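Local coordinates for protein arylalkylamine N-Acetyltransferase like 5b (Aedes aegypti, PDB 4FD4) that probably transfers acyl groups from coenzyme A thioesters to the amines of serotonin and dopamine, as a GNAT-fold arylalkylamine N-acetyltransferase, at residues Gly59-Ala64 and Val75-Pro80; Lys125-His130 and Leu158-Ile163; His130-Asp135 and Arg146-Gln151; Met181-Gln186 and Lys211-Leu216. All coordinates share one frame; numbering follows the deposited sequence.

Contact 1: Gly59-Ala64 and Val75-Pro80; sequences GTVVVA and VSIAGP
T60 holds A78 by two bonds, one from its hydroxyl and one to its carbonyl oxygen. The hydroxyl OG1 donates to A78 O at 2.6 Å, coming in tilted from the carbonyl plane, while A78 N returns a longer bond to T60 O at 3.2 Å. A chi1 of 58° tucks OG1 into the position flanked by N and C, from which it reaches the neighbouring carbonyl. Two residues further along, V62 and S76 form the hydrogen-bonded pair of the ladder: V62 N reaches S76 O at 2.9 Å and S76 N reaches V62 O at 2.8 Å, both lying in the acceptor's carbonyl plane. The strand axes run at 172°, so the pairing is almost exactly antiparallel. The polar end of S76 looks to other elements, its OG bonding to I131 O and to Q151 NE2, which also holds T60 O.

Around this ladder the side chains sort by face. V61, V63, V75 and I77 share one face. V61 and I77 lie side by side, with V61 CG2 against I77 CG1 at 3.7 Å, and the other branch, V61 CG1, meets V75 CG2 at 4.0 Å. V63 CG1 reaches the same V75 methyl at 4.2 Å. Helix 17-28 packs on V61, V75 and I77 through V20, I23 and L24, whereas V62, from the opposite face, meets L147, F150 and Q151 of helix 143-158. The contact is thus a beta hairpin, strands 61-66 and 71-81, in the central sheet of the GNAT fold with helices on both faces.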
loop_
_atom_site.group_PDB
_atom_site.type_symbol
_atom_site.label_atom_id
_atom_site.label_comp_id
_atom_site.label_asym_id
_atom_site.label_seq_id
_atom_site.Cartn_x
_atom_site.Cartn_y
_atom_site.Cartn_z
ATOM N N GLY A 59 -8.966 -6.930 10.198
ATOM C CA GLY A 59 -8.617 -8.272 9.741
ATOM C C GLY A 59 -8.111 -8.335 8.307
ATOM O O GLY A 59 -8.201 -9.386 7.657
ATOM N N THR A 60 -7.562 -7.229 7.810
ATOM C CA THR A 60 -7.053 -7.212 6.431
ATOM C C THR A 60 -5.541 -6.910 6.366
ATOM O O THR A 60 -5.015 -6.428 5.349
ATOM C CB THR A 60 -7.873 -6.255 5.553
ATOM O OG1 THR A 60 -7.837 -4.942 6.120
ATOM C CG2 THR A 60 -9.322 -6.716 5.495
ATOM N N VAL A 61 -4.861 -7.192 7.474
ATOM C CA VAL A 61 -3.407 -7.138 7.532
ATOM C C VAL A 61 -2.884 -8.563 7.536
ATOM O O VAL A 61 -3.206 -9.352 8.426
ATOM C CB VAL A 61 -2.911 -6.356 8.767
ATOM C CG1 VAL A 61 -1.413 -6.499 8.934
ATOM C CG2 VAL A 61 -3.287 -4.883 8.632
ATOM N N VAL A 62 -2.113 -8.903 6.509
ATOM C CA VAL A 62 -1.579 -10.249 6.383
ATOM C C VAL A 62 -0.085 -10.218 6.681
ATOM O O VAL A 62 0.630 -9.336 6.214
ATOM C CB VAL A 62 -1.770 -10.837 4.974
ATOM C CG1 VAL A 62 -1.156 -12.240 4.904
ATOM C CG2 VAL A 62 -3.240 -10.878 4.588
ATOM N N VAL A 63 0.382 -11.190 7.454
ATOM C CA VAL A 63 1.778 -11.251 7.799
ATOM C C VAL A 63 2.338 -12.579 7.341
ATOM O O VAL A 63 1.616 -13.597 7.252
ATOM C CB VAL A 63 2.012 -11.064 9.302
ATOM C CG1 VAL A 63 1.718 -9.616 9.723
ATOM C CG2 VAL A 63 1.157 -12.045 10.087
ATOM N N ALA A 64 3.618 -12.526 7.005
ATOM C CA ALA A 64 4.417 -13.717 6.746
ATOM C C ALA A 64 5.354 -13.816 7.941
ATOM O O ALA A 64 6.093 -12.861 8.266
ATOM C CB ALA A 64 5.203 -13.567 5.456
ATOM N N VAL A 75 4.751 -8.348 5.282
ATOM C CA VAL A 75 3.447 -7.798 5.684
ATOM C C VAL A 75 2.757 -7.178 4.481
ATOM O O VAL A 75 3.412 -6.662 3.572
ATOM C CB VAL A 75 3.600 -6.765 6.824
ATOM C CG1 VAL A 75 4.530 -5.627 6.376
ATOM C CG2 VAL A 75 2.198 -6.188 7.300
ATOM N N SER A 76 1.429 -7.272 4.452
ATOM C CA SER A 76 0.634 -6.626 3.420
ATOM C C SER A 76 -0.599 -6.028 4.074
ATOM O O SER A 76 -1.294 -6.693 4.839
ATOM C CB SER A 76 0.213 -7.599 2.325
ATOM O OG SER A 76 -0.606 -6.922 1.371
ATOM N N ILE A 77 -0.873 -4.777 3.758
ATOM C CA ILE A 77 -2.011 -4.101 4.359
ATOM C C ILE A 77 -2.944 -3.632 3.258
ATOM O O ILE A 77 -2.522 -2.990 2.284
ATOM C CB ILE A 77 -1.563 -2.948 5.263
ATOM C CG1 ILE A 77 -0.643 -3.508 6.359
ATOM C CG2 ILE A 77 -2.775 -2.227 5.866
ATOM C CD1 ILE A 77 -0.299 -2.537 7.441
ATOM N N ALA A 78 -4.212 -3.997 3.402
ATOM C CA ALA A 78 -5.219 -3.678 2.389
ATOM C C ALA A 78 -6.496 -3.214 3.092
ATOM O O ALA A 78 -6.679 -3.452 4.285
ATOM C CB ALA A 78 -5.501 -4.891 1.545
ATOM N N GLY A 79 -7.386 -2.576 2.346
ATOM C CA GLY A 79 -8.658 -2.128 2.901
ATOM C C GLY A 79 -9.595 -1.812 1.753
ATOM O O GLY A 79 -9.155 -1.743 0.604
ATOM N N PRO A 80 -10.888 -1.607 2.056
ATOM C CA PRO A 80 -11.835 -1.309 0.978
ATOM C C PRO A 80 -11.618 0.106 0.467
ATOM O O PRO A 80 -11.176 0.973 1.216
ATOM C CB PRO A 80 -13.205 -1.444 1.659
ATOM C CG PRO A 80 -12.926 -1.127 3.132
ATOM C CD PRO A 80 -11.504 -1.591 3.393
#

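Contact 2: Lys125-His130 and Leu158-Ile163; sequences KAYHVH and LGFKAI
F160 and Y127 form the apolar centre, where a beta-alpha-beta unit (strand 126-134, helix 143-158, strand 162-167) brings its two parallel strands together. The rings pack edge-to-face, with centroids 5.1 Å apart and planes at 58°. The edge of Y127 points at the face of F160, with Y127 CD2 lying 3.7 Å from F160 CE2 and displaced toward the rim. Y127 CB adds a CH-pi contact over the same ring, 4.1 Å from its centroid.

With CG of Y127 anti to N (chi1 -167°), the ring has F160 on the CD2 side and I163 on the CD1 side. I163 runs alongside it, its CG1 meeting the ring edge in plane, and its CD1 goes on to touch V129 CG2 at 3.9 Å. The phenol oxygen is held by helix 143-158, where Y127 OH bonds to Q151 OE1. Further out, the aliphatic part of K125 crosses F160 at about a right angle, CD lying 3.6 Å from CE1.

F160 follows the end of that helix, where G159, at positive phi, makes the Schellman turn that leads the chain back to the sheet. The polar link between the segments is a single direct hydrogen bond, Y127 N to A162 O at 2.8 Å, nearly straight at hydrogen (164°). It precedes the parallel bridge of Y127 with I163, where I163 CA makes a short C-H contact to Y127 O. At the outer edge, a water donates to K125 O, its oxygen 2.9 Å from that carbonyl oxygen.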
loop_
_atom_site.group_PDB
_atom_site.type_symbol
_atom_site.label_atom_id
_atom_site.label_comp_id
_atom_site.label_asym_id
_atom_site.label_seq_id
_atom_site.Cartn_x
_atom_site.Cartn_y
_atom_site.Cartn_z
ATOM N N LYS A 125 -17.517 -1.177 -4.532
ATOM C CA LYS A 125 -16.288 -1.098 -3.743
ATOM C C LYS A 125 -15.235 -2.045 -4.319
ATOM O O LYS A 125 -15.543 -2.944 -5.108
ATOM C CB LYS A 125 -16.557 -1.419 -2.263
ATOM C CG LYS A 125 -17.049 -2.835 -2.002
ATOM C CD LYS A 125 -17.108 -3.152 -0.497
ATOM C CE LYS A 125 -17.650 -1.959 0.305
ATOM N NZ LYS A 125 -18.493 -2.363 1.477
ATOM N N ALA A 126 -13.984 -1.827 -3.940
ATOM C CA ALA A 126 -12.890 -2.670 -4.403
ATOM C C ALA A 126 -11.962 -2.899 -3.223
ATOM O O ALA A 126 -12.048 -2.182 -2.228
ATOM C CB ALA A 126 -12.152 -1.986 -5.540
ATOM N N TYR A 127 -11.077 -3.884 -3.331
ATOM C CA TYR A 127 -10.117 -4.167 -2.265
ATOM C C TYR A 127 -8.761 -3.638 -2.694
ATOM O O TYR A 127 -8.213 -4.062 -3.715
ATOM C CB TYR A 127 -10.044 -5.675 -2.042
ATOM C CG TYR A 127 -9.333 -6.171 -0.791
ATOM C CD1 TYR A 127 -8.078 -6.762 -0.875
ATOM C CD2 TYR A 127 -9.949 -6.124 0.451
ATOM C CE1 TYR A 127 -7.434 -7.261 0.260
ATOM C CE2 TYR A 127 -9.317 -6.619 1.596
ATOM C CZ TYR A 127 -8.065 -7.182 1.495
ATOM O OH TYR A 127 -7.451 -7.673 2.634
ATOM N N HIS A 128 -8.199 -2.737 -1.898
ATOM C CA HIS A 128 -6.996 -2.028 -2.305
ATOM C C HIS A 128 -5.802 -2.365 -1.421
ATOM O O HIS A 128 -5.827 -2.113 -0.219
ATOM C CB HIS A 128 -7.253 -0.526 -2.279
ATOM C CG HIS A 128 -6.153 0.279 -2.886
ATOM N ND1 HIS A 128 -5.937 0.334 -4.244
ATOM C CD2 HIS A 128 -5.208 1.072 -2.321
ATOM C CE1 HIS A 128 -4.907 1.119 -4.494
ATOM N NE2 HIS A 128 -4.444 1.579 -3.340
ATOM N N VAL A 129 -4.774 -2.960 -2.015
ATOM C CA VAL A 129 -3.538 -3.207 -1.301
ATOM C C VAL A 129 -2.779 -1.893 -1.156
ATOM O O VAL A 129 -2.336 -1.307 -2.152
ATOM C CB VAL A 129 -2.638 -4.252 -2.018
ATOM C CG1 VAL A 129 -1.374 -4.496 -1.202
ATOM C CG2 VAL A 129 -3.383 -5.560 -2.208
ATOM N N HIS A 130 -2.644 -1.436 0.086
ATOM C CA HIS A 130 -1.897 -0.214 0.401
ATOM C C HIS A 130 -0.408 -0.518 0.569
ATOM O O HIS A 130 0.445 0.276 0.167
ATOM C CB HIS A 130 -2.382 0.406 1.716
ATOM C CG HIS A 130 -3.816 0.865 1.695
ATOM N ND1 HIS A 130 -4.240 1.937 0.954
ATOM C CD2 HIS A 130 -4.900 0.405 2.370
ATOM C CE1 HIS A 130 -5.542 2.123 1.155
ATOM N NE2 HIS A 130 -5.963 1.204 2.000
ATOM N N LEU A 158 -14.084 -12.665 1.051
ATOM C CA LEU A 158 -14.815 -11.633 1.781
ATOM C C LEU A 158 -15.944 -11.010 0.942
ATOM O O LEU A 158 -16.749 -10.223 1.450
ATOM C CB LEU A 158 -13.862 -10.539 2.260
ATOM C CG LEU A 158 -12.912 -10.885 3.413
ATOM C CD1 LEU A 158 -12.017 -9.690 3.745
ATOM C CD2 LEU A 158 -13.712 -11.314 4.645
ATOM N N GLY A 159 -15.988 -11.358 -0.338
ATOM C CA GLY A 159 -17.058 -10.909 -1.210
ATOM C C GLY A 159 -16.677 -9.777 -2.149
ATOM O O GLY A 159 -17.536 -9.268 -2.877
ATOM N N PHE A 160 -15.410 -9.365 -2.143
ATOM C CA PHE A 160 -14.979 -8.307 -3.062
ATOM C C PHE A 160 -14.992 -8.791 -4.502
ATOM O O PHE A 160 -14.708 -9.959 -4.773
ATOM C CB PHE A 160 -13.610 -7.738 -2.669
ATOM C CG PHE A 160 -13.659 -6.893 -1.430
ATOM C CD1 PHE A 160 -13.870 -5.527 -1.513
ATOM C CD2 PHE A 160 -13.540 -7.474 -0.172
ATOM C CE1 PHE A 160 -13.931 -4.751 -0.368
ATOM C CE2 PHE A 160 -13.597 -6.706 0.976
ATOM C CZ PHE A 160 -13.797 -5.344 0.880
ATOM N N LYS A 161 -15.342 -7.897 -5.423
ATOM C CA LYS A 161 -15.424 -8.264 -6.829
ATOM C C LYS A 161 -14.182 -7.825 -7.585
ATOM O O LYS A 161 -14.007 -8.188 -8.740
ATOM C CB LYS A 161 -16.692 -7.695 -7.482
ATOM C CG LYS A 161 -17.987 -8.280 -6.921
ATOM C CD LYS A 161 -17.862 -9.777 -6.661
ATOM C CE LYS A 161 -18.732 -10.606 -7.606
ATOM N NZ LYS A 161 -20.197 -10.492 -7.304
ATOM N N ALA A 162 -13.323 -7.046 -6.929
ATOM C CA ALA A 162 -12.089 -6.566 -7.554
ATOM C C ALA A 162 -11.012 -6.210 -6.523
ATOM O O ALA A 162 -11.330 -5.789 -5.406
ATOM C CB ALA A 162 -12.379 -5.359 -8.459
ATOM N N ILE A 163 -9.749 -6.374 -6.911
ATOM C CA ILE A 163 -8.617 -5.979 -6.071
ATOM C C ILE A 163 -7.673 -5.067 -6.849
ATOM O O ILE A 163 -7.495 -5.247 -8.052
ATOM C CB ILE A 163 -7.823 -7.203 -5.575
ATOM C CG1 ILE A 163 -6.737 -6.777 -4.582
ATOM C CG2 ILE A 163 -7.196 -7.935 -6.744
ATOM C CD1 ILE A 163 -5.937 -7.963 -4.007
HETATM O O HOH W 1 -16.453 -5.701 -4.857
#

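Contact 3: His130-Asp135 and Arg146-Gln151; sequences HILAVD and RLLQFQ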
loop_
_atom_site.group_PDB
_atom_site.type_symbol
_atom_site.label_atom_id
_atom_site.label_comp_id
_atom_site.label_asym_id
_atom_site.label_seq_id
_atom_site.Cartn_x
_atom_site.Cartn_y
_atom_site.Cartn_z
ATOM N N HIS A 130 -2.644 -1.436 0.086
ATOM C CA HIS A 130 -1.897 -0.214 0.401
ATOM C C HIS A 130 -0.408 -0.518 0.569
ATOM O O HIS A 130 0.445 0.276 0.167
ATOM C CB HIS A 130 -2.382 0.406 1.716
ATOM C CG HIS A 130 -3.816 0.865 1.695
ATOM N ND1 HIS A 130 -4.240 1.937 0.954
ATOM C CD2 HIS A 130 -4.900 0.405 2.370
ATOM C CE1 HIS A 130 -5.542 2.123 1.155
ATOM N NE2 HIS A 130 -5.963 1.204 2.000
ATOM N N ILE A 131 -0.106 -1.650 1.208
ATOM C CA ILE A 131 1.284 -2.009 1.525
ATOM C C ILE A 131 1.585 -3.471 1.151
ATOM O O ILE A 131 0.781 -4.364 1.403
ATOM C CB ILE A 131 1.578 -1.818 3.037
ATOM C CG1 ILE A 131 1.498 -0.338 3.428
ATOM C CG2 ILE A 131 2.942 -2.403 3.418
ATOM C CD1 ILE A 131 1.584 -0.086 4.932
ATOM N N LEU A 132 2.739 -3.711 0.538
ATOM C CA LEU A 132 3.230 -5.073 0.311
ATOM C C LEU A 132 4.737 -5.007 0.526
ATOM O O LEU A 132 5.440 -4.364 -0.251
ATOM C CB LEU A 132 2.930 -5.516 -1.122
ATOM C CG LEU A 132 3.442 -6.875 -1.629
ATOM C CD1 LEU A 132 2.859 -8.011 -0.821
ATOM C CD2 LEU A 132 3.115 -7.062 -3.107
ATOM N N ALA A 133 5.224 -5.630 1.595
ATOM C CA ALA A 133 6.641 -5.532 1.947
ATOM C C ALA A 133 7.214 -6.868 2.416
ATOM O O ALA A 133 6.626 -7.562 3.249
ATOM C CB ALA A 133 6.861 -4.452 2.995
ATOM N N VAL A 134 8.370 -7.215 1.871
ATOM C CA VAL A 134 9.013 -8.481 2.171
ATOM C C VAL A 134 10.433 -8.185 2.623
ATOM O O VAL A 134 11.125 -7.365 2.017
ATOM C CB VAL A 134 9.039 -9.380 0.918
ATOM C CG1 VAL A 134 9.886 -10.624 1.151
ATOM C CG2 VAL A 134 7.616 -9.774 0.520
ATOM N N ASP A 135 10.860 -8.832 3.696
ATOM C CA ASP A 135 12.257 -8.736 4.122
ATOM C C ASP A 135 13.150 -9.258 2.987
ATOM O O ASP A 135 13.033 -10.414 2.595
ATOM C CB ASP A 135 12.451 -9.570 5.380
ATOM C CG ASP A 135 13.836 -9.427 5.974
ATOM O OD1 ASP A 135 13.924 -9.432 7.218
ATOM O OD2 ASP A 135 14.830 -9.340 5.204
ATOM N N ARG A 146 3.272 -14.859 -2.509
ATOM C CA ARG A 146 2.373 -15.505 -1.541
ATOM C C ARG A 146 1.554 -14.503 -0.732
ATOM O O ARG A 146 0.378 -14.754 -0.436
ATOM C CB ARG A 146 3.139 -16.457 -0.625
ATOM C CG ARG A 146 3.567 -17.747 -1.319
ATOM C CD ARG A 146 4.596 -18.481 -0.489
ATOM N NE ARG A 146 4.035 -19.053 0.727
ATOM C CZ ARG A 146 4.767 -19.581 1.705
ATOM N NH1 ARG A 146 6.094 -19.612 1.599
ATOM N NH2 ARG A 146 4.177 -20.078 2.781
ATOM N N LEU A 147 2.160 -13.367 -0.389
ATOM C CA LEU A 147 1.419 -12.285 0.286
ATOM C C LEU A 147 0.319 -11.724 -0.601
ATOM O O LEU A 147 -0.836 -11.603 -0.171
ATOM C CB LEU A 147 2.353 -11.152 0.704
ATOM C CG LEU A 147 3.140 -11.363 1.988
ATOM C CD1 LEU A 147 4.182 -10.252 2.159
ATOM C CD2 LEU A 147 2.176 -11.409 3.181
ATOM N N LEU A 148 0.668 -11.376 -1.839
ATOM C CA LEU A 148 -0.316 -10.805 -2.756
ATOM C C LEU A 148 -1.404 -11.818 -3.064
ATOM O O LEU A 148 -2.582 -11.483 -3.129
ATOM C CB LEU A 148 0.358 -10.357 -4.060
ATOM C CG LEU A 148 -0.127 -9.124 -4.836
ATOM C CD1 LEU A 148 -0.056 -9.362 -6.344
ATOM C CD2 LEU A 148 -1.509 -8.620 -4.427
ATOM N N GLN A 149 -1.016 -13.067 -3.275
ATOM C CA GLN A 149 -2.007 -14.099 -3.566
ATOM C C GLN A 149 -2.917 -14.289 -2.368
ATOM O O GLN A 149 -4.109 -14.532 -2.522
ATOM C CB GLN A 149 -1.358 -15.438 -3.900
ATOM C CG GLN A 149 -2.404 -16.503 -4.235
ATOM C CD GLN A 149 -3.064 -16.207 -5.565
ATOM O OE1 GLN A 149 -2.384 -16.094 -6.580
ATOM N NE2 GLN A 149 -4.382 -16.028 -5.559
ATOM N N PHE A 150 -2.346 -14.212 -1.172
ATOM C CA PHE A 150 -3.144 -14.373 0.033
ATOM C C PHE A 150 -4.173 -13.239 0.065
ATOM O O PHE A 150 -5.352 -13.478 0.335
ATOM C CB PHE A 150 -2.250 -14.420 1.289
ATOM C CG PHE A 150 -2.988 -14.777 2.570
ATOM C CD1 PHE A 150 -2.693 -15.951 3.261
ATOM C CD2 PHE A 150 -3.969 -13.927 3.092
ATOM C CE1 PHE A 150 -3.371 -16.291 4.450
ATOM C CE2 PHE A 150 -4.647 -14.253 4.284
ATOM C CZ PHE A 150 -4.345 -15.428 4.961
ATOM N N GLN A 151 -3.745 -12.015 -0.249
ATOM C CA GLN A 151 -4.685 -10.880 -0.243
ATOM C C GLN A 151 -5.784 -11.064 -1.303
ATOM O O GLN A 151 -6.952 -10.745 -1.070
ATOM C CB GLN A 151 -3.942 -9.549 -0.427
ATOM C CG GLN A 151 -3.141 -9.080 0.806
ATOM C CD GLN A 151 -4.018 -8.489 1.913
ATOM O OE1 GLN A 151 -5.205 -8.806 2.017
ATOM N NE2 GLN A 151 -3.429 -7.619 2.743
#
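Strand 130-134, bearing L132 and V134, runs at 146° to helix 146-151, bearing L147 and L148, with axes 9.3 Å apart at closest approach; no hydrogen bond joins them, so the join is packing alone. L132 spans two helix residues. With CG anti to the backbone N (chi1 176°) its two methyls divide the work: CD1 presses on L147 CB at 3.5 Å, while CD2 comes to L148 CG at 4.2 Å. L147 is used at both ends: its CB takes the L132 methyl, and its CD1 lies 3.8 Å from V134 CG2, the two side chains sliding past each other in opposite directions. The same L147 methyl comes 3.8 Å from A133 O.

The strand itself is irregular just before: H130 and I131 both face I77, a classic beta bulge of strand 126-134, at the position where GNAT enzymes usually carry one. L132 N hydrogen-bonds to a glycerol, probably from the crystallisation liquor; in GNAT relatives this strand lines the acyl-CoA groove, and it may do so here. On the other sides, I131 and A133 pack against helix 17-28, and L147 and F150 extend the helix's contact to L9 of strand 7-11 and V62 of strand 61-66.

Contact 4: Met181-Gln186 and Lys211-Leu216; sequences MECISQ and KTCVKL
C183 and C213 face each other across two antiparallel strands whose axes are inclined at 133° and come within 4.4 Å, far from the straight 180° and so strongly twisted; their CA atoms are just 3.9 Å apart. The ladder begins as a hydrogen-bonded pair: E182 N bonds to V214 O at 2.8 Å, and V214 N to E182 O at 3.0 Å, this second donor lying above the carbonyl plane. Register then slips by one residue, since I184 and S185 both face T212, a classic beta bulge. T212 serves both, taking I184 N on its O and giving its N to S185 O.

On the cysteine face, C213 SG sits 3.5 Å from C183 CB, but the two sulfurs are 4.5 Å apart, so the disulfide seen in another crystal of this protein is not formed here. C183 SG turns to K211 instead, CD lying 3.5 Å from it; the lysine chain continues beside Q186, both pointing the same way. At the bulge, I184 crosses V214 at about a right angle, CD1 pressing tightly on CG1. M181 folds its end back, CE reaching 3.4 Å from C213 O, while its CG meets K215 CB.

T212 OG1 is bound by D166 and K215 NZ by L179 O. Backbone bonds of K211 with F167, C213 with G165 and K215 with I163 place strand 209-216 between strands 162-167 and 182-188, the antiparallel C-terminal end of the GNAT sheet.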
loop_
_atom_site.group_PDB
_atom_site.type_symbol
_atom_site.label_atom_id
_atom_site.label_comp_id
_atom_site.label_asym_id
_atom_site.label_seq_id
_atom_site.Cartn_x
_atom_site.Cartn_y
_atom_site.Cartn_z
ATOM N N MET A 181 -3.203 -8.904 -12.770
ATOM C CA MET A 181 -3.623 -7.517 -12.609
ATOM C C MET A 181 -3.175 -6.674 -13.809
ATOM O O MET A 181 -2.033 -6.777 -14.257
ATOM C CB MET A 181 -3.064 -6.939 -11.304
ATOM C CG MET A 181 -3.430 -7.757 -10.062
ATOM S SD MET A 181 -2.882 -7.000 -8.519
ATOM C CE MET A 181 -4.101 -5.703 -8.316
ATOM N N GLU A 182 -4.087 -5.859 -14.335
ATOM C CA GLU A 182 -3.775 -4.952 -15.432
ATOM C C GLU A 182 -3.459 -3.580 -14.839
ATOM O O GLU A 182 -4.260 -3.046 -14.067
ATOM C CB GLU A 182 -4.975 -4.857 -16.393
ATOM C CG GLU A 182 -4.825 -3.863 -17.560
ATOM C CD GLU A 182 -6.148 -3.584 -18.280
ATOM O OE1 GLU A 182 -7.194 -4.103 -17.832
ATOM O OE2 GLU A 182 -6.148 -2.843 -19.293
ATOM N N CYS A 183 -2.297 -3.017 -15.173
ATOM C CA CYS A 183 -1.998 -1.631 -14.799
ATOM C C CYS A 183 -2.815 -0.682 -15.659
ATOM O O CYS A 183 -2.656 -0.654 -16.880
ATOM C CB CYS A 183 -0.521 -1.306 -14.969
ATOM S SG CYS A 183 -0.205 0.494 -15.088
ATOM N N ILE A 184 -3.677 0.100 -15.016
ATOM C CA ILE A 184 -4.634 0.939 -15.726
ATOM C C ILE A 184 -4.287 2.423 -15.655
ATOM O O ILE A 184 -4.832 3.233 -16.410
ATOM C CB ILE A 184 -6.049 0.756 -15.173
ATOM C CG1 ILE A 184 -6.040 0.926 -13.651
ATOM C CG2 ILE A 184 -6.620 -0.605 -15.580
ATOM C CD1 ILE A 184 -7.400 0.795 -13.025
ATOM N N SER A 185 -3.389 2.781 -14.746
ATOM C CA SER A 185 -2.994 4.170 -14.581
ATOM C C SER A 185 -1.598 4.234 -13.969
ATOM O O SER A 185 -1.190 3.320 -13.254
ATOM C CB SER A 185 -4.016 4.906 -13.706
ATOM O OG SER A 185 -3.454 6.068 -13.132
ATOM N N GLN A 186 -0.855 5.296 -14.265
ATOM C CA GLN A 186 0.456 5.493 -13.653
ATOM C C GLN A 186 0.782 6.963 -13.452
ATOM O O GLN A 186 0.147 7.841 -14.044
ATOM C CB GLN A 186 1.565 4.800 -14.457
ATOM C CG GLN A 186 1.368 4.785 -15.960
ATOM C CD GLN A 186 2.502 4.071 -16.674
ATOM O OE1 GLN A 186 3.678 4.413 -16.498
ATOM N NE2 GLN A 186 2.158 3.071 -17.478
ATOM N N LYS A 211 2.495 2.699 -10.282
ATOM C CA LYS A 211 1.486 2.109 -11.160
ATOM C C LYS A 211 0.310 1.535 -10.386
ATOM O O LYS A 211 0.489 0.684 -9.527
ATOM C CB LYS A 211 2.098 1.011 -12.038
ATOM C CG LYS A 211 3.228 1.472 -12.958
ATOM C CD LYS A 211 3.174 0.701 -14.274
ATOM C CE LYS A 211 4.369 0.996 -15.173
ATOM N NZ LYS A 211 5.634 0.427 -14.623
ATOM N N THR A 212 -0.895 1.999 -10.695
ATOM C CA THR A 212 -2.099 1.442 -10.102
ATOM C C THR A 212 -2.587 0.271 -10.955
ATOM O O THR A 212 -2.906 0.437 -12.140
ATOM C CB THR A 212 -3.207 2.513 -9.973
ATOM O OG1 THR A 212 -2.693 3.646 -9.258
ATOM C CG2 THR A 212 -4.416 1.949 -9.239
ATOM N N CYS A 213 -2.640 -0.916 -10.360
ATOM C CA CYS A 213 -3.072 -2.110 -11.095
ATOM C C CYS A 213 -4.313 -2.730 -10.460
ATOM O O CYS A 213 -4.587 -2.512 -9.268
ATOM C CB CYS A 213 -1.931 -3.132 -11.191
ATOM S SG CYS A 213 -0.346 -2.404 -11.680
ATOM N N VAL A 214 -5.061 -3.500 -11.255
ATOM C CA VAL A 214 -6.378 -3.981 -10.835
ATOM C C VAL A 214 -6.775 -5.300 -11.513
ATOM O O VAL A 214 -6.354 -5.590 -12.635
ATOM C CB VAL A 214 -7.468 -2.930 -11.132
ATOM C CG1 VAL A 214 -7.536 -2.659 -12.631
ATOM C CG2 VAL A 214 -8.826 -3.397 -10.614
ATOM N N LYS A 215 -7.602 -6.083 -10.828
ATOM C CA LYS A 215 -8.043 -7.377 -11.331
ATOM C C LYS A 215 -9.426 -7.734 -10.775
ATOM O O LYS A 215 -9.694 -7.552 -9.580
ATOM C CB LYS A 215 -6.994 -8.436 -10.982
ATOM C CG LYS A 215 -7.513 -9.847 -10.829
ATOM C CD LYS A 215 -6.341 -10.832 -10.772
ATOM C CE LYS A 215 -6.759 -12.117 -10.064
ATOM N NZ LYS A 215 -5.809 -13.244 -10.319
ATOM N N LEU A 216 -10.320 -8.183 -11.655
ATOM C CA LEU A 216 -11.619 -8.672 -11.219
ATOM C C LEU A 216 -11.393 -9.980 -10.488
ATOM O O LEU A 216 -10.511 -10.766 -10.849
ATOM C CB LEU A 216 -12.563 -8.894 -12.408
ATOM C CG LEU A 216 -13.814 -8.016 -12.425
ATOM C CD1 LEU A 216 -13.444 -6.562 -12.696
ATOM C CD2 LEU A 216 -14.836 -8.509 -13.452
#

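How the contacts relate
All four contacts belong to one mixed sheet with its helices. Contact 1 comes first along the chain. Contact 3 falls between the two segments of contact 2, with which it shares H130 and strand 126-134, and contact 4 comes last. Contacts 1 and 3 lie closest, centres 8 Å apart, with A133 N bonded to V75 O; contacts 1 and 2 are joined by H130 N to I77 O and H128 N to G79 O. I163 O to K215 N joins contact 2 to contact 4, centres 13 Å apart, while contacts 1 and 4 do not touch (centres 19 Å apart). Together they run across the sheet from the hairpin 61-66/71-81 to the edge strand 182-188, with the bulged strand 126-134 central to the GNAT fold.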